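Local coordinates for arginase (RocF) (Helicobacter pylori, PDB 4G3H), which probably hydrolyses L-arginine to urea and L-ornithine, using two manganese ions bound in each subunit, at residues 30-35 / 304-309; 65-70 / 163-168; 254-259 / 298-303. One frame throughout, in Å; residues are numbered along the deposited sequence.

Near the N terminus, helix 16-30 runs into a loop whose residues 30-35 meet the end of helix 293-309 in interaction 1, closing a loop of 268 residues over most of the chain. Nested inside it, interaction 2 ties helix 59-78 to the turn after helix 153-163. Interaction 3 opens only after interaction 2 has closed, and joins the start of helix 256-269 to helix 293-309 over 38 residues that include strand 274-280; it too is nested within interaction 1. Interactions 1 and 3 share helix 293-309 and touch through His-32 and Asp-303, whereas interaction 2 stands apart, its centre about 31 and 32 Å from the centres of interactions 1 and 3.

Interaction 1: 30-35 / 304-309; sequences ATHGDV and LIINSC
With CG beside its backbone N and anti to the carbonyl carbon (chi1 -60°), His-32 sends its imidazole toward helix 293-309, where Ile-306 has CG1 in the same kind of position and CG2 anti to its own N. Both branches of the isoleucine thereby meet the ring. CG2 lies over one face, 3.8 Å from the ring centroid and 25° off the normal, a CH-pi contact displaced toward the rim; its nearest ring atom is His-32 ND1, at 3.5 Å. The end of the other branch, Ile-306 CD1, reaches His-32 CD2 at 3.6 Å. One helix residue further on, Asn-307 approaches differently: its OD1 stands at the ring edge, 3.6 Å from His-32 CE1, with the amide plane turned 57° from the imidazole. This is a polar approach to a ring carbon, and OD1 itself takes a hydrogen bond from Lys-310.

The histidine sits in a type I beta turn from Thr-31 to Asp-34, closed by Asp-34 N to Thr-31 O (3.2 Å), just after helix 16-30. Behind the contact, Ile-306 also packs on Met-1 and Thr-41, and His-32 on Ile-42, so the turn is joined to the C-terminal helix of the alpha/beta arginase fold well away from the manganese site.

No hydrogen bond links the two segments; instead NE2 of the imidazole hydrogen-bonds to OD1 of Asp-303, one turn before Asn-307. Apolar cover on a face and an acidic partner at NE2 together should limit the ring's rotation, and the carboxylate would be expected to favour a protonated imidazole.

Interaction 2: 65-70 / 163-168; sequences FCKENL and CSLGLE
Leu-165 points its isobutyl group at the flank of helix 59-78 and divides its two methyls between neighbouring residues there. CD1 rests against Cys-66, with the closest approach at CB (4.0 Å from Leu-165 CD1), so it is the methylene of the cysteine that makes the contact. CD2 goes to Lys-67, whose side chain crosses that of the leucine at about a right angle. Its CB lies 3.8 Å from Leu-165 CD2, and its CE comes to 4.0 Å of the same methyl because the chain bends at chi3 (-74°) and returns toward the leucine. Beyond this bend NZ hydrogen-bonds to Tyr-63 OH, one helical turn earlier. Leu-165 and Cys-66 are buried; Lys-67 borders the contact on the exposed side.

The leucine is presented by a type II beta turn, Ser-164 to Leu-167, in which Gly-166 takes the positive phi (78°) usual for its third position. This turn follows helix 153-163 and leads toward strand 179-182 of the parallel sheet of the arginase fold. Leu-165 also touches Tyr-63 and Ile-71 on helix 59-78, while its carbonyl oxygen accepts from Gln-99 and that of Gly-166 from Ser-103, both on helix 94-104.

Interaction 3: 254-259 / 298-303; sequences LSFDEL and VLEILD
The delta methyl of Ile-301 is the point where Phe-256 and Leu-259, one turn apart on helix 256-269, converge on helix 293-309. Ile-301 CD1 comes to 3.4 Å of Phe-256 CE1, a tight approach oblique to the ring, and to 3.9 Å of Leu-259 CD2. The phenylalanine reaches across because its CG lies anti to the backbone N (chi1 174°), carrying the ring past the isoleucine as the two side chains run in opposite directions. Leucine and isoleucine instead cross nearly at right angles, and both are buried. The Leu-259 side chain lies about 9 Å from those of the manganese ligands Asp-234 and Asp-236.

Toward solvent the contact changes character. Glu-300 lays its CB in the plane of the Phe-256 ring at the edge, 3.9 Å from CZ, and brings OE1 to 3.4 Å of Phe-256 CZ, also near the ring plane. With the carboxylate plane 77° from the ring, the oxygen faces the weakly positive C-H rim, probably mildly favourable electrostatically. Between the two segments, the touch on this side is limited to Glu-300 along the ring edge, without a hydrogen bond.

The start of helix 256-269 is fixed by a capping box: Glu-258 N donates to Ser-255 OG (3.0 Å), and Ser-255 N returns a bond to Glu-258 OE2 (2.8 Å). The other oxygen of Glu-258 forms a salt bridge with Arg-209 of helix 205-210. Helix 293-309 is backed by helix 16-30, where Leu-24 meets Val-298, Leu-299 and Leu-302, and the two helices of the contact flank strand 274-280 in sequence.

Interaction 1: 30-35 / 304-309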
loop_
_atom_site.group_PDB
_atom_site.type_symbol
_atom_site.label_atom_id
_atom_site.label_comp_id
_atom_site.label_asym_id
_atom_site.label_seq_id
_atom_site.Cartn_x
_atom_site.Cartn_y
_atom_site.Cartn_z
ATOM N N ALA A 30 -1.907 -16.789 15.615
ATOM C CA ALA A 30 -2.628 -17.912 15.853
ATOM C C ALA A 30 -2.791 -18.842 14.708
ATOM O O ALA A 30 -2.928 -19.877 14.896
ATOM C CB ALA A 30 -3.888 -17.628 16.452
ATOM N N THR A 31 -2.932 -18.360 13.535
ATOM C CA THR A 31 -3.133 -19.174 12.459
ATOM C C THR A 31 -2.022 -19.460 11.523
ATOM O O THR A 31 -1.350 -20.311 11.783
ATOM C CB THR A 31 -4.239 -18.573 11.665
ATOM O OG1 THR A 31 -4.025 -17.307 11.158
ATOM C CG2 THR A 31 -5.338 -18.539 12.319
ATOM N N HIS A 32 -1.740 -18.621 10.613
ATOM C CA HIS A 32 -0.686 -18.603 9.638
ATOM C C HIS A 32 0.763 -18.539 10.319
ATOM O O HIS A 32 1.660 -19.013 9.886
ATOM C CB HIS A 32 -0.809 -17.594 8.552
ATOM C CG HIS A 32 -1.992 -17.704 7.703
ATOM N ND1 HIS A 32 -2.135 -18.577 6.723
ATOM C CD2 HIS A 32 -3.096 -16.991 7.719
ATOM C CE1 HIS A 32 -3.273 -18.393 6.177
ATOM N NE2 HIS A 32 -3.854 -17.406 6.745
ATOM N N GLY A 33 0.805 -17.807 11.374
ATOM C CA GLY A 33 1.862 -17.625 12.239
ATOM C C GLY A 33 2.187 -18.759 13.221
ATOM O O GLY A 33 2.925 -18.701 13.943
ATOM N N ASP A 34 1.489 -19.832 13.096
ATOM C CA ASP A 34 1.692 -20.968 13.973
ATOM C C ASP A 34 1.824 -22.195 13.083
ATOM O O ASP A 34 1.526 -22.127 11.892
ATOM C CB ASP A 34 0.503 -21.106 14.931
ATOM C CG ASP A 34 0.834 -21.925 16.154
ATOM O OD1 ASP A 34 0.145 -21.749 17.179
ATOM O OD2 ASP A 34 1.774 -22.748 16.104
ATOM N N VAL A 35 2.289 -23.306 13.642
ATOM C CA VAL A 35 2.440 -24.527 12.858
ATOM C C VAL A 35 1.075 -25.169 12.621
ATOM O O VAL A 35 0.380 -25.545 13.564
ATOM C CB VAL A 35 3.379 -25.537 13.564
ATOM C CG1 VAL A 35 3.108 -25.532 15.043
ATOM C CG2 VAL A 35 3.182 -26.937 12.993
ATOM N N LEU A 304 -6.445 -15.196 1.806
ATOM C CA LEU A 304 -6.358 -15.312 0.360
ATOM C C LEU A 304 -4.978 -14.888 -0.148
ATOM O O LEU A 304 -4.382 -15.561 -0.987
ATOM C CB LEU A 304 -7.456 -14.461 -0.285
ATOM C CG LEU A 304 -7.582 -14.426 -1.807
ATOM C CD1 LEU A 304 -8.989 -14.023 -2.182
ATOM C CD2 LEU A 304 -6.585 -13.455 -2.391
ATOM N N ILE A 305 -4.474 -13.769 0.358
ATOM C CA ILE A 305 -3.161 -13.281 -0.052
ATOM C C ILE A 305 -2.063 -14.234 0.400
ATOM O O ILE A 305 -1.179 -14.606 -0.378
ATOM C CB ILE A 305 -2.862 -11.906 0.561
ATOM C CG1 ILE A 305 -3.883 -10.883 0.063
ATOM C CG2 ILE A 305 -1.432 -11.493 0.232
ATOM C CD1 ILE A 305 -3.752 -9.521 0.715
ATOM N N ILE A 306 -2.126 -14.625 1.667
ATOM C CA ILE A 306 -1.130 -15.519 2.234
ATOM C C ILE A 306 -1.113 -16.883 1.561
ATOM O O ILE A 306 -0.046 -17.388 1.188
ATOM C CB ILE A 306 -1.363 -15.695 3.736
ATOM C CG1 ILE A 306 -1.158 -14.346 4.437
ATOM C CG2 ILE A 306 -0.399 -16.747 4.301
ATOM C CD1 ILE A 306 -1.543 -14.344 5.908
ATOM N N ASN A 307 -2.292 -17.475 1.390
ATOM C CA ASN A 307 -2.385 -18.786 0.769
ATOM C C ASN A 307 -1.964 -18.818 -0.697
ATOM O O ASN A 307 -1.530 -19.851 -1.198
ATOM C CB ASN A 307 -3.794 -19.354 0.947
ATOM C CG ASN A 307 -4.093 -19.705 2.400
ATOM O OD1 ASN A 307 -3.242 -20.257 3.096
ATOM N ND2 ASN A 307 -5.298 -19.389 2.859
ATOM N N SER A 308 -2.068 -17.691 -1.387
ATOM C CA SER A 308 -1.662 -17.644 -2.790
ATOM C C SER A 308 -0.167 -17.382 -2.935
ATOM O O SER A 308 0.486 -17.968 -3.792
ATOM C CB SER A 308 -2.425 -16.548 -3.537
ATOM O OG SER A 308 -3.821 -16.770 -3.475
ATOM N N CYS A 309 0.374 -16.512 -2.086
ATOM C CA CYS A 309 1.786 -16.146 -2.165
ATOM C C CYS A 309 2.789 -17.049 -1.446
ATOM O O CYS A 309 3.981 -16.998 -1.746
ATOM C CB CYS A 309 1.979 -14.706 -1.668
ATOM S SG CYS A 309 1.000 -13.461 -2.558
#

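Interaction 2: 65-70 / 163-168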
loop_
_atom_site.group_PDB
_atom_site.type_symbol
_atom_site.label_atom_id
_atom_site.label_comp_id
_atom_site.label_asym_id
_atom_site.label_seq_id
_atom_site.Cartn_x
_atom_site.Cartn_y
_atom_site.Cartn_z
ATOM N N PHE A 65 13.741 10.611 10.388
ATOM C CA PHE A 65 13.220 9.330 10.843
ATOM C C PHE A 65 13.194 8.319 9.705
ATOM O O PHE A 65 13.627 7.177 9.869
ATOM C CB PHE A 65 11.809 9.479 11.417
ATOM C CG PHE A 65 11.329 8.251 12.147
ATOM C CD1 PHE A 65 11.584 8.089 13.509
ATOM C CD2 PHE A 65 10.663 7.234 11.465
ATOM C CE1 PHE A 65 11.184 6.931 14.177
ATOM C CE2 PHE A 65 10.261 6.071 12.128
ATOM C CZ PHE A 65 10.522 5.921 13.484
ATOM N N CYS A 66 12.684 8.740 8.553
ATOM C CA CYS A 66 12.612 7.859 7.396
ATOM C C CYS A 66 13.996 7.396 6.954
ATOM O O CYS A 66 14.228 6.200 6.751
ATOM C CB CYS A 66 11.911 8.563 6.230
ATOM S SG CYS A 66 10.119 8.673 6.414
ATOM N N LYS A 67 14.916 8.345 6.808
ATOM C CA LYS A 67 16.271 8.016 6.386
ATOM C C LYS A 67 17.023 7.133 7.378
ATOM O O LYS A 67 17.733 6.215 6.984
ATOM C CB LYS A 67 17.082 9.293 6.152
ATOM C CG LYS A 67 18.582 9.041 6.035
ATOM C CD LYS A 67 19.384 10.323 5.856
ATOM C CE LYS A 67 19.234 10.889 4.453
ATOM N NZ LYS A 67 20.113 12.076 4.242
ATOM N N GLU A 68 16.856 7.405 8.666
ATOM C CA GLU A 68 17.580 6.662 9.690
ATOM C C GLU A 68 16.892 5.451 10.312
ATOM O O GLU A 68 17.572 4.529 10.766
ATOM C CB GLU A 68 17.993 7.621 10.808
ATOM C CG GLU A 68 18.722 8.860 10.314
ATOM C CD GLU A 68 19.092 9.808 11.442
ATOM O OE1 GLU A 68 18.185 10.234 12.188
ATOM O OE2 GLU A 68 20.290 10.130 11.580
ATOM N N ASN A 69 15.561 5.444 10.340
ATOM C CA ASN A 69 14.832 4.333 10.950
ATOM C C ASN A 69 13.979 3.479 10.022
ATOM O O ASN A 69 14.321 2.334 9.728
ATOM C CB ASN A 69 13.929 4.840 12.080
ATOM C CG ASN A 69 14.706 5.311 13.284
ATOM O OD1 ASN A 69 15.360 6.353 13.248
ATOM N ND2 ASN A 69 14.639 4.542 14.365
ATOM N N LEU A 70 12.858 4.038 9.577
ATOM C CA LEU A 70 11.930 3.316 8.720
ATOM C C LEU A 70 12.530 2.661 7.483
ATOM O O LEU A 70 12.387 1.453 7.292
ATOM C CB LEU A 70 10.781 4.231 8.297
ATOM C CG LEU A 70 9.729 3.574 7.399
ATOM C CD1 LEU A 70 9.169 2.326 8.075
ATOM C CD2 LEU A 70 8.615 4.572 7.112
ATOM N N CYS A 163 11.752 13.136 -1.419
ATOM C CA CYS A 163 11.308 12.224 -2.480
ATOM C C CYS A 163 12.465 11.371 -2.954
ATOM O O CYS A 163 12.283 10.329 -3.584
ATOM C CB CYS A 163 10.778 13.006 -3.679
ATOM S SG CYS A 163 9.322 13.978 -3.328
ATOM N N SER A 164 13.640 11.789 -2.734
ATOM C CA SER A 164 14.756 11.039 -2.996
ATOM C C SER A 164 15.343 10.097 -1.999
ATOM O O SER A 164 16.234 9.513 -2.279
ATOM C CB SER A 164 15.834 11.982 -3.266
ATOM O OG SER A 164 16.131 11.874 -4.530
ATOM N N LEU A 165 14.818 10.040 -0.847
ATOM C CA LEU A 165 15.325 9.168 0.116
ATOM C C LEU A 165 15.260 7.787 -0.245
ATOM O O LEU A 165 14.486 7.344 -0.885
ATOM C CB LEU A 165 14.416 9.197 1.286
ATOM C CG LEU A 165 14.456 10.272 2.181
ATOM C CD1 LEU A 165 13.594 10.223 3.063
ATOM C CD2 LEU A 165 15.660 10.102 2.745
ATOM N N GLY A 166 16.358 7.267 0.023
ATOM C CA GLY A 166 16.819 5.947 -0.206
ATOM C C GLY A 166 17.261 5.599 -1.573
ATOM O O GLY A 166 17.623 4.595 -1.796
ATOM N N LEU A 167 17.237 6.502 -2.479
ATOM C CA LEU A 167 17.832 6.416 -3.768
ATOM C C LEU A 167 19.205 7.104 -4.072
ATOM O O LEU A 167 19.664 7.084 -5.119
ATOM C CB LEU A 167 16.864 6.980 -4.769
ATOM C CG LEU A 167 15.407 6.772 -4.931
ATOM C CD1 LEU A 167 14.721 7.468 -6.121
ATOM C CD2 LEU A 167 15.297 5.529 -5.031
ATOM N N GLU A 168 19.935 7.698 -3.221
ATOM C CA GLU A 168 21.165 8.250 -3.825
ATOM C C GLU A 168 22.450 7.427 -4.006
ATOM O O GLU A 168 23.473 7.964 -4.196
ATOM C CB GLU A 168 21.509 9.745 -3.718
ATOM C CG GLU A 168 20.975 10.673 -4.885
ATOM C CD GLU A 168 20.822 12.124 -4.435
ATOM O OE1 GLU A 168 20.272 12.298 -3.331
ATOM O OE2 GLU A 168 21.275 13.079 -5.136
#

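Interaction 3: 254-259 / 298-303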
loop_
_atom_site.group_PDB
_atom_site.type_symbol
_atom_site.label_atom_id
_atom_site.label_comp_id
_atom_site.label_asym_id
_atom_site.label_seq_id
_atom_site.Cartn_x
_atom_site.Cartn_y
_atom_site.Cartn_z
ATOM N N LEU A 254 -16.207 -1.396 -4.663
ATOM C CA LEU A 254 -16.349 -2.811 -4.962
ATOM C C LEU A 254 -17.010 -3.538 -3.808
ATOM O O LEU A 254 -17.001 -3.064 -2.672
ATOM C CB LEU A 254 -14.981 -3.454 -5.205
ATOM C CG LEU A 254 -14.193 -3.050 -6.445
ATOM C CD1 LEU A 254 -12.844 -3.757 -6.403
ATOM C CD2 LEU A 254 -14.966 -3.423 -7.711
ATOM N N SER A 255 -17.581 -4.694 -4.119
ATOM C CA SER A 255 -18.206 -5.537 -3.115
ATOM C C SER A 255 -17.067 -6.392 -2.574
ATOM O O SER A 255 -16.007 -6.486 -3.191
ATOM C CB SER A 255 -19.236 -6.452 -3.756
ATOM O OG SER A 255 -18.590 -7.425 -4.565
ATOM N N PHE A 256 -17.285 -7.022 -1.429
ATOM C CA PHE A 256 -16.278 -7.881 -0.828
ATOM C C PHE A 256 -15.863 -8.995 -1.803
ATOM O O PHE A 256 -14.673 -9.274 -1.966
ATOM C CB PHE A 256 -16.838 -8.473 0.468
ATOM C CG PHE A 256 -15.947 -9.494 1.116
ATOM C CD1 PHE A 256 -14.630 -9.192 1.433
ATOM C CD2 PHE A 256 -16.446 -10.753 1.443
ATOM C CE1 PHE A 256 -13.819 -10.127 2.070
ATOM C CE2 PHE A 256 -15.647 -11.698 2.080
ATOM C CZ PHE A 256 -14.329 -11.387 2.397
ATOM N N ASP A 257 -16.839 -9.620 -2.461
ATOM C CA ASP A 257 -16.550 -10.704 -3.410
ATOM C C ASP A 257 -15.838 -10.225 -4.673
ATOM O O ASP A 257 -15.013 -10.948 -5.245
ATOM C CB ASP A 257 -17.837 -11.436 -3.796
ATOM C CG ASP A 257 -18.352 -12.325 -2.682
ATOM O OD1 ASP A 257 -17.585 -13.195 -2.218
ATOM O OD2 ASP A 257 -19.517 -12.160 -2.272
ATOM N N GLU A 258 -16.157 -9.013 -5.112
ATOM C CA GLU A 258 -15.508 -8.460 -6.285
ATOM C C GLU A 258 -14.015 -8.280 -5.990
ATOM O O GLU A 258 -13.169 -8.657 -6.805
ATOM C CB GLU A 258 -16.159 -7.127 -6.672
ATOM C CG GLU A 258 -17.391 -7.305 -7.548
ATOM C CD GLU A 258 -18.246 -6.051 -7.655
ATOM O OE1 GLU A 258 -19.153 -6.033 -8.514
ATOM O OE2 GLU A 258 -18.021 -5.093 -6.882
ATOM N N LEU A 259 -13.697 -7.720 -4.820
ATOM C CA LEU A 259 -12.300 -7.514 -4.421
ATOM C C LEU A 259 -11.576 -8.853 -4.353
ATOM O O LEU A 259 -10.457 -8.983 -4.849
ATOM C CB LEU A 259 -12.208 -6.801 -3.055
ATOM C CG LEU A 259 -10.796 -6.677 -2.443
ATOM C CD1 LEU A 259 -9.868 -5.957 -3.409
ATOM C CD2 LEU A 259 -10.850 -5.930 -1.138
ATOM N N VAL A 298 -11.612 -8.860 6.421
ATOM C CA VAL A 298 -10.210 -8.482 6.279
ATOM C C VAL A 298 -9.344 -9.735 6.462
ATOM O O VAL A 298 -8.449 -10.018 5.656
ATOM C CB VAL A 298 -9.829 -7.399 7.325
ATOM C CG1 VAL A 298 -8.343 -7.072 7.244
ATOM C CG2 VAL A 298 -10.646 -6.134 7.075
ATOM N N LEU A 299 -9.627 -10.497 7.515
ATOM C CA LEU A 299 -8.882 -11.719 7.775
ATOM C C LEU A 299 -8.980 -12.675 6.587
ATOM O O LEU A 299 -8.036 -13.399 6.289
ATOM C CB LEU A 299 -9.392 -12.386 9.058
ATOM C CG LEU A 299 -8.869 -11.707 10.330
ATOM C CD1 LEU A 299 -9.507 -12.317 11.565
ATOM C CD2 LEU A 299 -7.358 -11.855 10.383
ATOM N N GLU A 300 -10.119 -12.672 5.906
ATOM C CA GLU A 300 -10.296 -13.523 4.734
ATOM C C GLU A 300 -9.448 -12.996 3.578
ATOM O O GLU A 300 -8.882 -13.774 2.813
ATOM C CB GLU A 300 -11.771 -13.586 4.338
ATOM C CG GLU A 300 -12.607 -14.452 5.273
ATOM C CD GLU A 300 -14.092 -14.407 4.960
ATOM O OE1 GLU A 300 -14.460 -14.541 3.774
ATOM O OE2 GLU A 300 -14.890 -14.249 5.907
ATOM N N ILE A 301 -9.358 -11.675 3.460
ATOM C CA ILE A 301 -8.536 -11.052 2.424
ATOM C C ILE A 301 -7.098 -11.518 2.668
ATOM O O ILE A 301 -6.385 -11.922 1.744
ATOM C CB ILE A 301 -8.552 -9.504 2.537
ATOM C CG1 ILE A 301 -9.987 -8.973 2.481
ATOM C CG2 ILE A 301 -7.705 -8.893 1.428
ATOM C CD1 ILE A 301 -10.660 -9.128 1.150
ATOM N N LEU A 302 -6.683 -11.458 3.928
ATOM C CA LEU A 302 -5.335 -11.863 4.316
ATOM C C LEU A 302 -5.072 -13.345 4.032
ATOM O O LEU A 302 -4.019 -13.685 3.491
ATOM C CB LEU A 302 -5.086 -11.526 5.795
ATOM C CG LEU A 302 -4.409 -10.187 6.172
ATOM C CD1 LEU A 302 -4.388 -9.205 4.997
ATOM C CD2 LEU A 302 -5.124 -9.583 7.372
ATOM N N ASP A 303 -6.018 -14.220 4.383
ATOM C CA ASP A 303 -5.855 -15.654 4.108
ATOM C C ASP A 303 -5.644 -15.879 2.614
ATOM O O ASP A 303 -4.793 -16.665 2.207
ATOM C CB ASP A 303 -7.089 -16.461 4.524
ATOM C CG ASP A 303 -7.289 -16.506 6.019
ATOM O OD1 ASP A 303 -6.284 -16.529 6.762
ATOM O OD2 ASP A 303 -8.462 -16.534 6.449
#